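Local coordinates for Nop domain-containing protein (Archaeoglobus fulgidus, PDB 1NT2), which forms a complex with fibrillarin as a core protein of archaeal box C/D sRNPs and probably binds the guide RNA, at residues B[127-135]-B[148-156]; B[19-27]-B[53-61]. All blocks are in the same frame, centred on the assembly; numbering follows the deposited sequence.

In the fold
Both contacts are helix crossings at steep angles, and both segments of interaction 2 precede those of interaction 1 in the sequence. Interaction 2 packs the short helix 21-27 on helix 50-71 and lies about 20 Å from the centre of the chain, beside the fibrillarin partner. Interaction 1 lies about 10 Å from that centre, where the C-terminal part of the long helix 110-138, predicted to form a coiled coil, meets helix 148-158. Their centres are 27 Å apart and their nearest atoms about 15 Å, so the two do not touch. One thus belongs to the fibrillarin-binding end, the other to the junction between the predicted coiled coil and the helices that follow it.

Interaction 1. Residues B[127-135]-B[148-156]; sequences VEREIEEVM and AKVAAKLLE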
# COMPACT_ATOMS: atom_id res chain seq x y z
N VAL B 127 9.58 -1.57 -22.17
CA VAL B 127 10.55 -1.90 -21.13
C VAL B 127 10.77 -3.41 -21.10
O VAL B 127 11.87 -3.88 -20.78
CB VAL B 127 10.06 -1.43 -19.73
CG1 VAL B 127 10.99 -1.92 -18.65
CG2 VAL B 127 9.98 0.09 -19.70
N GLU B 128 9.73 -4.18 -21.42
CA GLU B 128 9.85 -5.62 -21.44
C GLU B 128 10.78 -6.04 -22.58
O GLU B 128 11.52 -7.01 -22.46
CB GLU B 128 8.47 -6.29 -21.57
CG GLU B 128 7.93 -6.83 -20.23
CD GLU B 128 6.57 -7.55 -20.33
OE1 GLU B 128 6.45 -8.54 -21.07
OE2 GLU B 128 5.63 -7.11 -19.63
N ARG B 129 10.76 -5.30 -23.69
CA ARG B 129 11.65 -5.63 -24.81
C ARG B 129 13.08 -5.32 -24.40
O ARG B 129 14.01 -6.03 -24.76
CB ARG B 129 11.31 -4.83 -26.06
CG ARG B 129 12.07 -5.32 -27.30
CD ARG B 129 11.82 -4.42 -28.49
NE ARG B 129 10.39 -4.28 -28.80
CZ ARG B 129 9.89 -3.49 -29.75
NH1 ARG B 129 10.69 -2.75 -30.51
NH2 ARG B 129 8.57 -3.44 -29.94
N GLU B 130 13.24 -4.24 -23.64
CA GLU B 130 14.54 -3.83 -23.16
C GLU B 130 15.22 -4.88 -22.27
O GLU B 130 16.37 -5.25 -22.52
CB GLU B 130 14.42 -2.51 -22.39
CG GLU B 130 15.05 -1.32 -23.07
CD GLU B 130 16.57 -1.34 -23.02
OE1 GLU B 130 17.19 -0.36 -23.50
OE2 GLU B 130 17.14 -2.32 -22.51
N ILE B 131 14.52 -5.35 -21.25
CA ILE B 131 15.11 -6.33 -20.36
C ILE B 131 15.56 -7.52 -21.19
O ILE B 131 16.50 -8.23 -20.82
CB ILE B 131 14.13 -6.77 -19.26
CG1 ILE B 131 12.87 -7.37 -19.87
CG2 ILE B 131 13.78 -5.59 -18.38
CD1 ILE B 131 12.97 -8.85 -20.24
N GLU B 132 14.90 -7.74 -22.32
CA GLU B 132 15.26 -8.86 -23.19
C GLU B 132 16.57 -8.56 -23.91
O GLU B 132 17.48 -9.37 -23.90
CB GLU B 132 14.15 -9.14 -24.21
CG GLU B 132 14.46 -10.30 -25.16
CD GLU B 132 13.22 -10.91 -25.79
OE1 GLU B 132 12.40 -10.16 -26.36
OE2 GLU B 132 13.06 -12.15 -25.72
N GLU B 133 16.67 -7.38 -24.51
CA GLU B 133 17.89 -7.00 -25.21
C GLU B 133 19.12 -7.21 -24.34
O GLU B 133 20.04 -7.93 -24.73
CB GLU B 133 17.83 -5.54 -25.65
CG GLU B 133 18.02 -5.37 -27.15
CD GLU B 133 16.87 -5.96 -27.96
OE1 GLU B 133 15.95 -5.20 -28.35
OE2 GLU B 133 16.88 -7.20 -28.19
N VAL B 134 19.16 -6.58 -23.16
CA VAL B 134 20.30 -6.74 -22.26
C VAL B 134 20.45 -8.19 -21.78
O VAL B 134 21.46 -8.84 -22.05
CB VAL B 134 20.17 -5.85 -21.02
CG1 VAL B 134 20.82 -4.53 -21.28
CG2 VAL B 134 18.73 -5.64 -20.69
N MET B 135 19.47 -8.68 -21.05
CA MET B 135 19.52 -10.04 -20.55
C MET B 135 20.14 -11.04 -21.54
O MET B 135 20.83 -11.98 -21.13
CB MET B 135 18.12 -10.49 -20.14
CG MET B 135 17.70 -9.98 -18.77
SD MET B 135 18.44 -10.92 -17.42
CE MET B 135 19.95 -10.03 -17.16
N ALA B 148 14.35 -14.61 -20.86
CA ALA B 148 14.57 -13.24 -20.40
C ALA B 148 13.65 -12.83 -19.26
O ALA B 148 14.10 -12.49 -18.17
CB ALA B 148 14.40 -12.27 -21.57
N LYS B 149 12.34 -12.89 -19.52
CA LYS B 149 11.33 -12.53 -18.54
C LYS B 149 11.72 -12.99 -17.12
O LYS B 149 11.97 -12.17 -16.23
CB LYS B 149 9.98 -13.15 -18.97
CG LYS B 149 8.73 -12.61 -18.26
CD LYS B 149 8.30 -11.25 -18.77
CE LYS B 149 8.85 -10.08 -17.94
NZ LYS B 149 10.35 -9.92 -17.98
N VAL B 150 11.78 -14.30 -16.93
CA VAL B 150 12.12 -14.88 -15.63
C VAL B 150 13.55 -14.52 -15.19
O VAL B 150 13.76 -13.92 -14.13
CB VAL B 150 12.01 -16.40 -15.67
CG1 VAL B 150 11.99 -16.96 -14.26
CG2 VAL B 150 10.78 -16.80 -16.44
N ALA B 151 14.52 -14.92 -16.01
CA ALA B 151 15.92 -14.67 -15.72
C ALA B 151 16.15 -13.28 -15.12
O ALA B 151 16.87 -13.14 -14.13
CB ALA B 151 16.75 -14.83 -17.00
N ALA B 152 15.52 -12.27 -15.71
CA ALA B 152 15.72 -10.92 -15.23
C ALA B 152 15.12 -10.65 -13.86
O ALA B 152 15.61 -9.81 -13.12
CB ALA B 152 15.18 -9.93 -16.25
N LYS B 153 14.04 -11.35 -13.52
CA LYS B 153 13.41 -11.13 -12.22
C LYS B 153 14.28 -11.71 -11.12
O LYS B 153 14.41 -11.10 -10.05
CB LYS B 153 12.01 -11.76 -12.18
CG LYS B 153 11.34 -11.72 -10.79
CD LYS B 153 11.13 -10.31 -10.21
CE LYS B 153 10.17 -10.36 -9.01
NZ LYS B 153 9.89 -9.04 -8.36
N LEU B 154 14.86 -12.87 -11.36
CA LEU B 154 15.73 -13.45 -10.35
C LEU B 154 16.79 -12.40 -10.05
O LEU B 154 17.05 -12.09 -8.90
CB LEU B 154 16.41 -14.70 -10.87
CG LEU B 154 15.54 -15.92 -11.12
CD1 LEU B 154 16.42 -17.05 -11.62
CD2 LEU B 154 14.83 -16.30 -9.83
N LEU B 155 17.40 -11.86 -11.10
CA LEU B 155 18.45 -10.88 -10.92
C LEU B 155 17.99 -9.69 -10.10
O LEU B 155 18.74 -9.18 -9.28
CB LEU B 155 18.96 -10.38 -12.27
CG LEU B 155 20.01 -9.26 -12.22
CD1 LEU B 155 21.22 -9.71 -11.43
CD2 LEU B 155 20.40 -8.88 -13.64
N GLU B 156 16.77 -9.23 -10.32
CA GLU B 156 16.29 -8.08 -9.56
C GLU B 156 15.97 -8.51 -8.14
O GLU B 156 16.24 -7.78 -7.20
CB GLU B 156 15.05 -7.47 -10.22
CG GLU B 156 14.35 -6.39 -9.38
CD GLU B 156 13.06 -6.88 -8.72
OE1 GLU B 156 12.50 -6.13 -7.89
OE2 GLU B 156 12.60 -8.01 -9.03
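At the end of the predicted coiled coil, helix 110-138 crosses helix 148-158 in a knobs-into-holes contact, with Met135 as the knob among Ala148, Ala151, Ala152 and Leu155. The segment axes approach to 9.2 Å at 81°. The Met135 chain leaves with CG beside its backbone N (chi1 -80°) and bends again at chi2 and chi3, which lays the thioether across the helix surface: SD comes 3.5 Å from CA of Ala152, while CE turns on to CD2 of Leu155 at 3.7 Å. A lysine in place of Met135, with no sulfur or terminal methyl, would probably leave Ala152 and Leu155 without their apolar partner and set an ammonium group in the hole without a mate.

One turn earlier, Ile131 extends CD1 to CB of Ala148 at 3.9 Å. The same methyl group of Ala148 lies 3.9 Å from CA of Glu132, so the small residue lets the backbones come close, with CA of Glu132 5.2 Å from CA of Ala148. Lys149 starts away from the partner helix but folds back through three bends; its CE passes CG of Glu128 and its NZ ends 3.6 Å from CD1 of Ile131. No salt bridge joins Lys149 to Glu128, whose carboxylate is instead paired with Arg124 and Arg125. Without a hydrogen bond between the segments, the crossing rests on apolar shape fit, with the Lys149 ammonium set against Ile131.

Interaction 2. Residues B[19-27]-B[53-61]; sequences ENFEESFLK and ILRKTALAV
Phe25 of the short helix 21-27 enters a hole formed by Leu54, Thr57, Ala58 and Val61 of helix 50-71, a knobs-into-holes crossing at 76° between the segment axes. The apolar contacts centre on this ring, carried outward by a CG anti to the backbone N (chi1 -172°). Its CZ meets CB of Ala58 at 3.6 Å, CD2 of Leu54 comes to the ring edge 4.0 Å from CE1, and CG2 of Val61 approaches CE2 obliquely at 3.7 Å. The other branch of Val61, CG1, meets Leu26 tip to tip, 3.8 Å from its CD2. Phe21 brings its CB to 4.0 Å from CG2 of Thr57.

No hydrogen bond joins the two segments; a polar bond next to the apolar contact lies within helix 50-71. Thr57 OG1 donates to the carbonyl O of Ile53 at 2.6 Å, on the opposite face of that carbonyl's plane from Thr57 N. This bond fixes the rotation of the side chain and leaves CG2 to pack on the backbone N of Glu22, 3.7 Å away.

Beyond the crossing, Phe25 and Leu54 also pack on Ile123 and Ile108 of the fibrillarin chain. Hydrophobic packing therefore joins the two helices, with the threonine hydroxyl satisfied within its own helix, and continues into the interface with fibrillarin.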
# COMPACT_ATOMS: atom_id res chain seq x y z
N GLU B 19 39.72 -25.49 -25.28
CA GLU B 19 40.29 -24.16 -24.99
C GLU B 19 39.37 -23.35 -24.08
O GLU B 19 39.36 -22.12 -24.12
CB GLU B 19 40.55 -23.40 -26.30
CG GLU B 19 41.64 -24.03 -27.19
CD GLU B 19 41.79 -23.35 -28.55
OE1 GLU B 19 41.92 -22.11 -28.60
OE2 GLU B 19 41.79 -24.06 -29.58
N ASN B 20 38.60 -24.05 -23.25
CA ASN B 20 37.68 -23.40 -22.34
C ASN B 20 37.80 -23.93 -20.92
O ASN B 20 36.95 -24.69 -20.46
CB ASN B 20 36.24 -23.56 -22.84
CG ASN B 20 35.44 -22.27 -22.74
OD1 ASN B 20 35.25 -21.73 -21.65
ND2 ASN B 20 34.96 -21.78 -23.88
N PHE B 21 38.88 -23.53 -20.25
CA PHE B 21 39.12 -23.92 -18.87
C PHE B 21 38.36 -22.89 -18.05
O PHE B 21 37.93 -23.15 -16.93
CB PHE B 21 40.61 -23.84 -18.54
CG PHE B 21 41.44 -24.86 -19.26
CD1 PHE B 21 42.79 -24.64 -19.47
CD2 PHE B 21 40.86 -26.02 -19.76
CE1 PHE B 21 43.55 -25.57 -20.15
CE2 PHE B 21 41.61 -26.96 -20.44
CZ PHE B 21 42.96 -26.73 -20.64
N GLU B 22 38.21 -21.72 -18.65
CA GLU B 22 37.49 -20.63 -18.02
C GLU B 22 36.08 -21.11 -17.71
O GLU B 22 35.53 -20.78 -16.66
CB GLU B 22 37.45 -19.43 -18.95
CG GLU B 22 38.82 -18.85 -19.25
CD GLU B 22 38.76 -17.58 -20.08
OE1 GLU B 22 39.84 -16.98 -20.32
OE2 GLU B 22 37.65 -17.18 -20.50
N GLU B 23 35.51 -21.89 -18.62
CA GLU B 23 34.15 -22.38 -18.41
C GLU B 23 34.09 -23.37 -17.27
O GLU B 23 33.41 -23.12 -16.28
CB GLU B 23 33.60 -23.01 -19.68
CG GLU B 23 32.17 -22.60 -19.97
CD GLU B 23 31.60 -23.29 -21.19
OE1 GLU B 23 31.49 -24.54 -21.14
OE2 GLU B 23 31.27 -22.60 -22.17
N SER B 24 34.80 -24.49 -17.39
CA SER B 24 34.81 -25.52 -16.34
C SER B 24 35.33 -24.97 -15.02
O SER B 24 35.10 -25.54 -13.96
CB SER B 24 35.66 -26.71 -16.75
OG SER B 24 36.98 -26.31 -17.06
N PHE B 25 36.06 -23.86 -15.11
CA PHE B 25 36.60 -23.22 -13.92
C PHE B 25 35.39 -22.74 -13.14
O PHE B 25 35.32 -22.89 -11.93
CB PHE B 25 37.45 -22.01 -14.32
CG PHE B 25 38.20 -21.40 -13.18
CD1 PHE B 25 39.34 -22.03 -12.67
CD2 PHE B 25 37.77 -20.22 -12.59
CE1 PHE B 25 40.03 -21.49 -11.60
CE2 PHE B 25 38.46 -19.67 -11.52
CZ PHE B 25 39.59 -20.30 -11.02
N LEU B 26 34.46 -22.14 -13.87
CA LEU B 26 33.22 -21.62 -13.32
C LEU B 26 32.25 -22.77 -13.08
O LEU B 26 31.26 -22.64 -12.36
CB LEU B 26 32.59 -20.62 -14.30
CG LEU B 26 33.46 -19.40 -14.62
CD1 LEU B 26 32.87 -18.62 -15.80
CD2 LEU B 26 33.57 -18.52 -13.39
N LYS B 27 32.58 -23.92 -13.69
CA LYS B 27 31.76 -25.12 -13.60
C LYS B 27 32.25 -26.20 -12.64
O LYS B 27 31.58 -27.20 -12.48
CB LYS B 27 31.60 -25.74 -15.00
CG LYS B 27 30.81 -24.87 -15.97
CD LYS B 27 30.92 -25.33 -17.42
CE LYS B 27 30.28 -26.69 -17.66
NZ LYS B 27 30.36 -27.06 -19.10
N ILE B 53 48.80 -21.99 -16.12
CA ILE B 53 47.51 -22.07 -16.80
C ILE B 53 46.37 -21.91 -15.80
O ILE B 53 45.38 -21.24 -16.08
CB ILE B 53 47.39 -23.40 -17.57
CG1 ILE B 53 45.93 -23.69 -17.89
CG2 ILE B 53 48.05 -24.52 -16.81
CD1 ILE B 53 45.43 -22.94 -19.10
N LEU B 54 46.50 -22.53 -14.63
CA LEU B 54 45.48 -22.43 -13.58
C LEU B 54 45.33 -20.97 -13.17
O LEU B 54 44.27 -20.54 -12.74
CB LEU B 54 45.89 -23.27 -12.36
CG LEU B 54 45.16 -23.14 -11.02
CD1 LEU B 54 45.69 -21.97 -10.27
CD2 LEU B 54 43.67 -23.01 -11.25
N ARG B 55 46.43 -20.23 -13.31
CA ARG B 55 46.50 -18.82 -12.97
C ARG B 55 45.89 -17.99 -14.08
O ARG B 55 44.96 -17.23 -13.85
CB ARG B 55 47.96 -18.43 -12.77
CG ARG B 55 48.21 -16.94 -12.75
CD ARG B 55 49.57 -16.62 -13.36
NE ARG B 55 49.76 -15.19 -13.51
CZ ARG B 55 49.83 -14.34 -12.49
NH1 ARG B 55 49.74 -14.80 -11.24
NH2 ARG B 55 49.98 -13.04 -12.71
N LYS B 56 46.42 -18.12 -15.29
CA LYS B 56 45.89 -17.35 -16.41
C LYS B 56 44.36 -17.48 -16.46
O LYS B 56 43.66 -16.55 -16.87
CB LYS B 56 46.49 -17.84 -17.75
CG LYS B 56 46.31 -16.85 -18.91
CD LYS B 56 46.73 -17.45 -20.24
CE LYS B 56 45.76 -18.54 -20.68
NZ LYS B 56 46.16 -19.20 -21.96
N THR B 57 43.85 -18.63 -16.04
CA THR B 57 42.41 -18.88 -16.04
C THR B 57 41.73 -18.10 -14.93
O THR B 57 40.80 -17.33 -15.18
CB THR B 57 42.11 -20.38 -15.83
OG1 THR B 57 42.91 -21.16 -16.73
CG2 THR B 57 40.62 -20.67 -16.09
N ALA B 58 42.20 -18.29 -13.70
CA ALA B 58 41.65 -17.61 -12.54
C ALA B 58 41.74 -16.10 -12.70
O ALA B 58 41.03 -15.34 -12.04
CB ALA B 58 42.38 -18.06 -11.26
N LEU B 59 42.62 -15.64 -13.59
CA LEU B 59 42.77 -14.21 -13.81
C LEU B 59 41.75 -13.68 -14.82
O LEU B 59 41.19 -12.60 -14.64
CB LEU B 59 44.19 -13.91 -14.29
CG LEU B 59 44.57 -12.45 -14.15
CD1 LEU B 59 44.49 -12.04 -12.70
CD2 LEU B 59 45.97 -12.23 -14.68
N ALA B 60 41.51 -14.46 -15.87
CA ALA B 60 40.57 -14.08 -16.91
C ALA B 60 39.18 -13.85 -16.35
O ALA B 60 38.58 -12.81 -16.59
CB ALA B 60 40.51 -15.17 -17.98
N VAL B 61 38.66 -14.83 -15.61
CA VAL B 61 37.32 -14.70 -15.03
C VAL B 61 37.25 -13.54 -14.05
O VAL B 61 36.26 -12.81 -14.02
CB VAL B 61 36.87 -15.99 -14.30
CG1 VAL B 61 36.55 -17.09 -15.30
CG2 VAL B 61 37.95 -16.46 -13.35